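Lactate racemase (Thermoanaerobacterium thermosaccharolyticum, PDB 2YJG) interconverts the D- and L-isomers of lactate, working as a homodimer with a nickel-pincer cofactor derived from nicotinic acid mononucleotide. Local coordinates at residues 81-84 / 85-88; 226-230 / 231-235. All coordinates share one frame; numbering follows the deposited sequence.

Contact 1 (81-84 / 85-88); sequences ITLP and LLLD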
ATOM      1  N   ILE A  81      -6.005  15.011   0.640  1.00 18.49           N
ATOM      2  CA  ILE A  81      -5.815  16.436   0.538  1.00 18.26           C
ATOM      3  C   ILE A  81      -5.017  16.946   1.739  1.00 16.72           C
ATOM      4  O   ILE A  81      -4.021  17.671   1.597  1.00 14.65           O
ATOM      5  CB  ILE A  81      -7.138  17.164   0.449  1.00 19.08           C
ATOM      6  CG1 ILE A  81      -7.849  16.839  -0.896  1.00 21.57           C
ATOM      7  CG2 ILE A  81      -6.860  18.661   0.628  1.00 18.97           C
ATOM      8  CD1 ILE A  81      -9.330  17.238  -0.952  1.00 23.94           C
ATOM      9  N   THR A  82      -5.412  16.514   2.924  1.00 16.15           N
ATOM     10  CA  THR A  82      -4.896  17.105   4.155  1.00 15.87           C
ATOM     11  C   THR A  82      -3.499  16.629   4.538  1.00 16.64           C
ATOM     12  O   THR A  82      -2.678  17.440   4.932  1.00 16.08           O
ATOM     13  CB  THR A  82      -5.846  16.825   5.332  1.00 15.57           C
ATOM     14  OG1 THR A  82      -6.068  15.422   5.420  1.00 13.57           O
ATOM     15  CG2 THR A  82      -7.186  17.582   5.163  1.00 18.75           C
ATOM     16  N   LEU A  83      -3.216  15.334   4.394  1.00 17.58           N
ATOM     17  CA  LEU A  83      -1.884  14.825   4.776  1.00 18.27           C
ATOM     18  C   LEU A  83      -0.699  15.443   4.007  1.00 18.47           C
ATOM     19  O   LEU A  83       0.280  15.810   4.659  1.00 17.29           O
ATOM     20  CB  LEU A  83      -1.862  13.315   4.731  1.00 18.43           C
ATOM     21  CG  LEU A  83      -2.583  12.680   5.921  1.00 18.18           C
ATOM     22  CD1 LEU A  83      -2.660  11.157   5.729  1.00 15.35           C
ATOM     23  CD2 LEU A  83      -1.867  13.076   7.320  1.00 17.31           C
ATOM     24  N   PRO A  84      -0.789  15.577   2.649  1.00 17.76           N
ATOM     25  CA  PRO A  84       0.346  16.227   1.987  1.00 18.52           C
ATOM     26  C   PRO A  84       0.592  17.654   2.459  1.00 17.92           C
ATOM     27  O   PRO A  84       1.747  18.140   2.448  1.00 18.34           O
ATOM     28  CB  PRO A  84      -0.061  16.234   0.527  1.00 18.08           C
ATOM     29  CG  PRO A  84      -0.870  15.040   0.345  1.00 18.77           C
ATOM     30  CD  PRO A  84      -1.687  14.953   1.649  1.00 18.65           C
ATOM     31  N   LEU A  85      -0.473  18.357   2.800  1.00 16.18           N
ATOM     32  CA  LEU A  85      -0.322  19.760   3.220  1.00 15.85           C
ATOM     33  C   LEU A  85       0.227  19.820   4.621  1.00 16.37           C
ATOM     34  O   LEU A  85       1.056  20.668   4.935  1.00 15.54           O
ATOM     35  CB  LEU A  85      -1.656  20.493   3.117  1.00 15.74           C
ATOM     36  CG  LEU A  85      -2.199  20.702   1.709  1.00 15.74           C
ATOM     37  CD1 LEU A  85      -3.642  21.170   1.784  1.00 15.68           C
ATOM     38  CD2 LEU A  85      -1.308  21.652   0.969  1.00 15.20           C
ATOM     39  N   LEU A  86      -0.153  18.858   5.467  1.00 16.77           N
ATOM     40  CA  LEU A  86       0.499  18.788   6.789  1.00 15.82           C
ATOM     41  C   LEU A  86       1.987  18.403   6.719  1.00 16.85           C
ATOM     42  O   LEU A  86       2.846  18.986   7.420  1.00 16.31           O
ATOM     43  CB  LEU A  86      -0.230  17.756   7.659  1.00 16.20           C
ATOM     44  CG  LEU A  86      -1.534  18.163   8.343  1.00 17.63           C
ATOM     45  CD1 LEU A  86      -2.248  16.878   8.820  1.00 17.40           C
ATOM     46  CD2 LEU A  86      -1.278  19.086   9.548  1.00 13.34           C
ATOM     47  N   LEU A  87       2.285  17.417   5.877  1.00 16.02           N
ATOM     48  CA  LEU A  87       3.675  16.961   5.680  1.00 17.03           C
ATOM     49  C   LEU A  87       4.544  18.057   5.077  1.00 16.99           C
ATOM     50  O   LEU A  87       5.695  18.220   5.449  1.00 16.65           O
ATOM     51  CB  LEU A  87       3.676  15.736   4.770  1.00 16.72           C
ATOM     52  CG  LEU A  87       3.030  14.482   5.351  1.00 18.72           C
ATOM     53  CD1 LEU A  87       2.636  13.464   4.251  1.00 18.33           C
ATOM     54  CD2 LEU A  87       3.929  13.857   6.384  1.00 15.34           C
ATOM     55  N   ASP A  88       4.009  18.793   4.124  1.00 17.10           N
ATOM     56  CA  ASP A  88       4.757  19.910   3.530  1.00 18.49           C
ATOM     57  C   ASP A  88       5.033  20.973   4.589  1.00 19.26           C
ATOM     58  O   ASP A  88       6.163  21.459   4.707  1.00 18.46           O
ATOM     59  CB  ASP A  88       4.025  20.502   2.329  1.00 19.42           C
ATOM     60  CG  ASP A  88       4.887  21.466   1.529  1.00 23.30           C
ATOM     61  OD1 ASP A  88       5.877  21.007   0.943  1.00 26.32           O
ATOM     62  OD2 ASP A  88       4.573  22.676   1.478  1.00 25.98           O
TER

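Contact 2 (226-230 / 231-235); sequences YAAKK and ANLAF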
ATOM      1  N   TYR A 226      -8.479  15.579  28.985  1.00 18.51           N
ATOM      2  CA  TYR A 226      -7.339  15.304  29.856  1.00 19.54           C
ATOM      3  C   TYR A 226      -6.375  14.342  29.220  1.00 18.27           C
ATOM      4  O   TYR A 226      -5.142  14.586  29.262  1.00 18.39           O
ATOM      5  CB  TYR A 226      -7.808  14.770  31.172  1.00 20.29           C
ATOM      6  CG  TYR A 226      -6.714  14.539  32.169  1.00 23.82           C
ATOM      7  CD1 TYR A 226      -5.994  13.329  32.216  1.00 27.21           C
ATOM      8  CD2 TYR A 226      -6.460  15.494  33.147  1.00 30.08           C
ATOM      9  CE1 TYR A 226      -5.028  13.120  33.215  1.00 29.72           C
ATOM     10  CE2 TYR A 226      -5.525  15.284  34.126  1.00 31.37           C
ATOM     11  CZ  TYR A 226      -4.805  14.124  34.153  1.00 33.03           C
ATOM     12  OH  TYR A 226      -3.861  14.024  35.164  1.00 40.71           O
ATOM     13  N   ALA A 227      -6.903  13.263  28.608  1.00 18.34           N
ATOM     14  CA  ALA A 227      -6.096  12.309  27.803  1.00 16.73           C
ATOM     15  C   ALA A 227      -5.259  13.003  26.770  1.00 16.77           C
ATOM     16  O   ALA A 227      -4.071  12.667  26.615  1.00 17.08           O
ATOM     17  CB  ALA A 227      -6.984  11.233  27.113  1.00 17.14           C
ATOM     18  N   ALA A 228      -5.841  13.955  26.041  1.00 16.87           N
ATOM     19  CA  ALA A 228      -5.088  14.661  24.978  1.00 17.24           C
ATOM     20  C   ALA A 228      -3.943  15.496  25.573  1.00 18.85           C
ATOM     21  O   ALA A 228      -2.800  15.518  25.043  1.00 18.43           O
ATOM     22  CB  ALA A 228      -6.022  15.537  24.141  1.00 16.65           C
ATOM     23  N   LYS A 229      -4.248  16.214  26.665  1.00 19.97           N
ATOM     24  CA  LYS A 229      -3.221  16.969  27.411  1.00 22.66           C
ATOM     25  C   LYS A 229      -2.056  16.112  27.877  1.00 23.01           C
ATOM     26  O   LYS A 229      -0.880  16.476  27.637  1.00 22.88           O
ATOM     27  CB  LYS A 229      -3.812  17.724  28.626  1.00 23.31           C
ATOM     28  CG  LYS A 229      -4.963  18.609  28.265  1.00 28.99           C
ATOM     29  CD  LYS A 229      -4.986  19.967  29.003  1.00 35.62           C
ATOM     30  CE  LYS A 229      -5.287  19.828  30.503  1.00 37.37           C
ATOM     31  NZ  LYS A 229      -5.995  21.077  31.047  1.00 38.40           N
ATOM     32  N   LYS A 230      -2.369  14.965  28.483  1.00 23.61           N
ATOM     33  CA  LYS A 230      -1.372  14.047  29.007  1.00 23.21           C
ATOM     34  C   LYS A 230      -0.561  13.398  27.892  1.00 22.39           C
ATOM     35  O   LYS A 230       0.554  12.945  28.137  1.00 21.70           O
ATOM     36  CB  LYS A 230      -1.995  12.877  29.790  1.00 24.99           C
ATOM     37  CG  LYS A 230      -2.534  13.133  31.198  1.00 28.44           C
ATOM     38  CD  LYS A 230      -1.506  13.759  32.133  1.00 31.19           C
ATOM     39  CE  LYS A 230      -0.756  12.785  33.022  1.00 35.57           C
ATOM     40  NZ  LYS A 230      -0.121  13.571  34.115  1.00 36.31           N
ATOM     41  N   ALA A 231      -1.165  13.287  26.709  1.00 19.79           N
ATOM     42  CA  ALA A 231      -0.469  12.812  25.507  1.00 19.82           C
ATOM     43  C   ALA A 231       0.424  13.835  24.840  1.00 17.87           C
ATOM     44  O   ALA A 231       1.072  13.477  23.839  1.00 18.87           O
ATOM     45  CB  ALA A 231      -1.510  12.336  24.472  1.00 18.23           C
ATOM     46  N   ASN A 232       0.359  15.091  25.293  1.00 17.67           N
ATOM     47  CA  ASN A 232       1.064  16.251  24.691  1.00 18.68           C
ATOM     48  C   ASN A 232       0.721  16.424  23.189  1.00 17.05           C
ATOM     49  O   ASN A 232       1.565  16.745  22.373  1.00 15.75           O
ATOM     50  CB  ASN A 232       2.610  16.168  24.914  1.00 19.46           C
ATOM     51  CG  ASN A 232       2.998  16.097  26.427  1.00 22.45           C
ATOM     52  OD1 ASN A 232       3.563  15.094  26.926  1.00 27.02           O
ATOM     53  ND2 ASN A 232       2.637  17.145  27.149  1.00 23.44           N
ATOM     54  N   LEU A 233      -0.556  16.241  22.852  1.00 16.55           N
ATOM     55  CA  LEU A 233      -1.071  16.657  21.552  1.00 17.14           C
ATOM     56  C   LEU A 233      -0.886  18.156  21.368  1.00 18.26           C
ATOM     57  O   LEU A 233      -1.561  18.999  21.983  1.00 19.10           O
ATOM     58  CB  LEU A 233      -2.567  16.219  21.388  1.00 16.20           C
ATOM     59  CG  LEU A 233      -3.259  16.505  20.057  1.00 15.21           C
ATOM     60  CD1 LEU A 233      -2.525  15.800  18.877  1.00 15.79           C
ATOM     61  CD2 LEU A 233      -4.761  16.073  20.090  1.00 15.23           C
ATOM     62  N   ALA A 234       0.033  18.500  20.478  1.00 19.00           N
ATOM     63  CA  ALA A 234       0.559  19.858  20.355  1.00 18.69           C
ATOM     64  C   ALA A 234      -0.069  20.692  19.240  1.00 18.02           C
ATOM     65  O   ALA A 234      -0.047  21.927  19.248  1.00 16.01           O
ATOM     66  CB  ALA A 234       2.078  19.761  20.142  1.00 19.26           C
ATOM     67  N   PHE A 235      -0.652  20.027  18.262  1.00 18.11           N
ATOM     68  CA  PHE A 235      -1.240  20.698  17.102  1.00 17.01           C
ATOM     69  C   PHE A 235      -2.260  19.744  16.456  1.00 17.76           C
ATOM     70  O   PHE A 235      -1.990  18.526  16.340  1.00 16.39           O
ATOM     71  CB  PHE A 235      -0.132  21.039  16.094  1.00 16.76           C
ATOM     72  CG  PHE A 235      -0.545  21.943  14.987  1.00 15.89           C
ATOM     73  CD1 PHE A 235      -1.080  21.441  13.808  1.00 15.64           C
ATOM     74  CD2 PHE A 235      -0.333  23.308  15.082  1.00 16.95           C
ATOM     75  CE1 PHE A 235      -1.425  22.298  12.790  1.00 14.38           C
ATOM     76  CE2 PHE A 235      -0.666  24.127  14.088  1.00 18.90           C
ATOM     77  CZ  PHE A 235      -1.177  23.626  12.926  1.00 16.76           C
TER

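Contact 1 (81-84 / 85-88)
Leu87 lies back along its helix over the carbonyl of Leu83, one turn earlier. Its CG sits anti to its own carbonyl carbon (chi1 -67°), a torsion that carries the branch back alongside the preceding turn and sets CG 3.1 Å from Leu83 O. The same oxygen takes the backbone N-H of Leu87 at 2.8 Å (Leu87 N to Leu83 O), nearly straight at 167°, so one carbonyl is gripped by the amide and covered by the isobutyl group. Leu85, two residues before Leu87 and on another face of the helix, leans back in the same way: its CD1 is 3.5 Å from Ile81 O, and the same methyl is 4.2 Å from Ile81 CG2. Leu83 and Leu86 run at a slant to one another, with Leu83 CD2 and Leu86 CD1 touching at 4.1 Å. Pro84 brings no amide hydrogen, so the helix is kinked there, yet its carbonyl still holds the next turn, Asp88 N lying 2.9 Å from Pro84 O and above the carbonyl plane, about 36° out of it. Leu86 N reaches Thr82 O at 2.9 Å. Leu83 and Leu87 both rest on Ile68 of strand 66-71, whereas Leu85 faces helix 39-48. Cut back to alanine, Leu87 would probably leave the Leu83 carbonyl uncovered and a gap against Ile68, while the backbone bond could persist. Thr82, with its hydroxyl hydrogen-bonded to Glu168, anchors the turn to strand 164-170. In this helix of a beta-alpha-beta unit, the chemistry implies two separate tasks: main-chain bonds carry the helix past the proline, and the leucine branches, shielding its carbonyls, supply the apolar surface by which it packs on the sheet and on helix 39-48.

Contact 2 (226-230 / 231-235)
Ala228 and Leu233 meet across the end of helix 219-230, joined by backbone and side chain alike. Hydrogen bonds come first. Leu233 N reaches back to Ala228 O at 3.2 Å with an N-H...O angle of 161°, while Asn232 N bonds to Lys229 O at 3.0 Å, standing well above that carbonyl's plane. The last ordinary helical bond runs from Ala231 N to Ala227 O, 3.0 Å long and somewhat bent. One apolar pair accompanies them: Leu233 holds CG anti to its backbone N (chi1 -177°), and its CD2 comes 4.3 Å from Ala228 CB. Leu233 continues onto Ala167 of strand 164-170. The methyl of Ala231 lies instead against carbonyl oxygens, CB being 3.4 Å from Ala227 O, and it also meets Ile155 of strand 152-156. Polar side chains stay on the outer side: Asn232 and the lysines are exposed, the amide ND2 of Asn232 being 3.6 Å from Lys229 O. With its positive phi of 56°, Asn232 swings the chain out of the helix. That phi and the two bonds back into the last turn make this a Schellman motif, with the Ala228-Leu233 touch as its apolar companion, leading from helix 219-230 into strand 233-241; the side chain of Leu233 lies about 9 Å from that of Lys184, by similarity the covalent attachment point of the cofactor.

How the contacts relate
Both contacts are local and partly buried, yet they serve different places in one fold. Contact 1 lies within helix 79-91 and contact 2 where helix 219-230 gives way to strand 233-241. Their centres are 21 Å apart and their nearest atoms about 5 Å, without touching. The mixed sheet connects them: Thr82 and Leu86 pack on Leu237, in the strand that contact 2 opens, and strand 164-170 meets side chains from both. Contact 1 is mainly leucine packing over helical bonds that run on past a proline kink, with Asp88 as its exposed edge. Contact 2 relies more on capping bonds, with Ala227, Ala228 and Ala231 buried and its lysines and asparagine exposed.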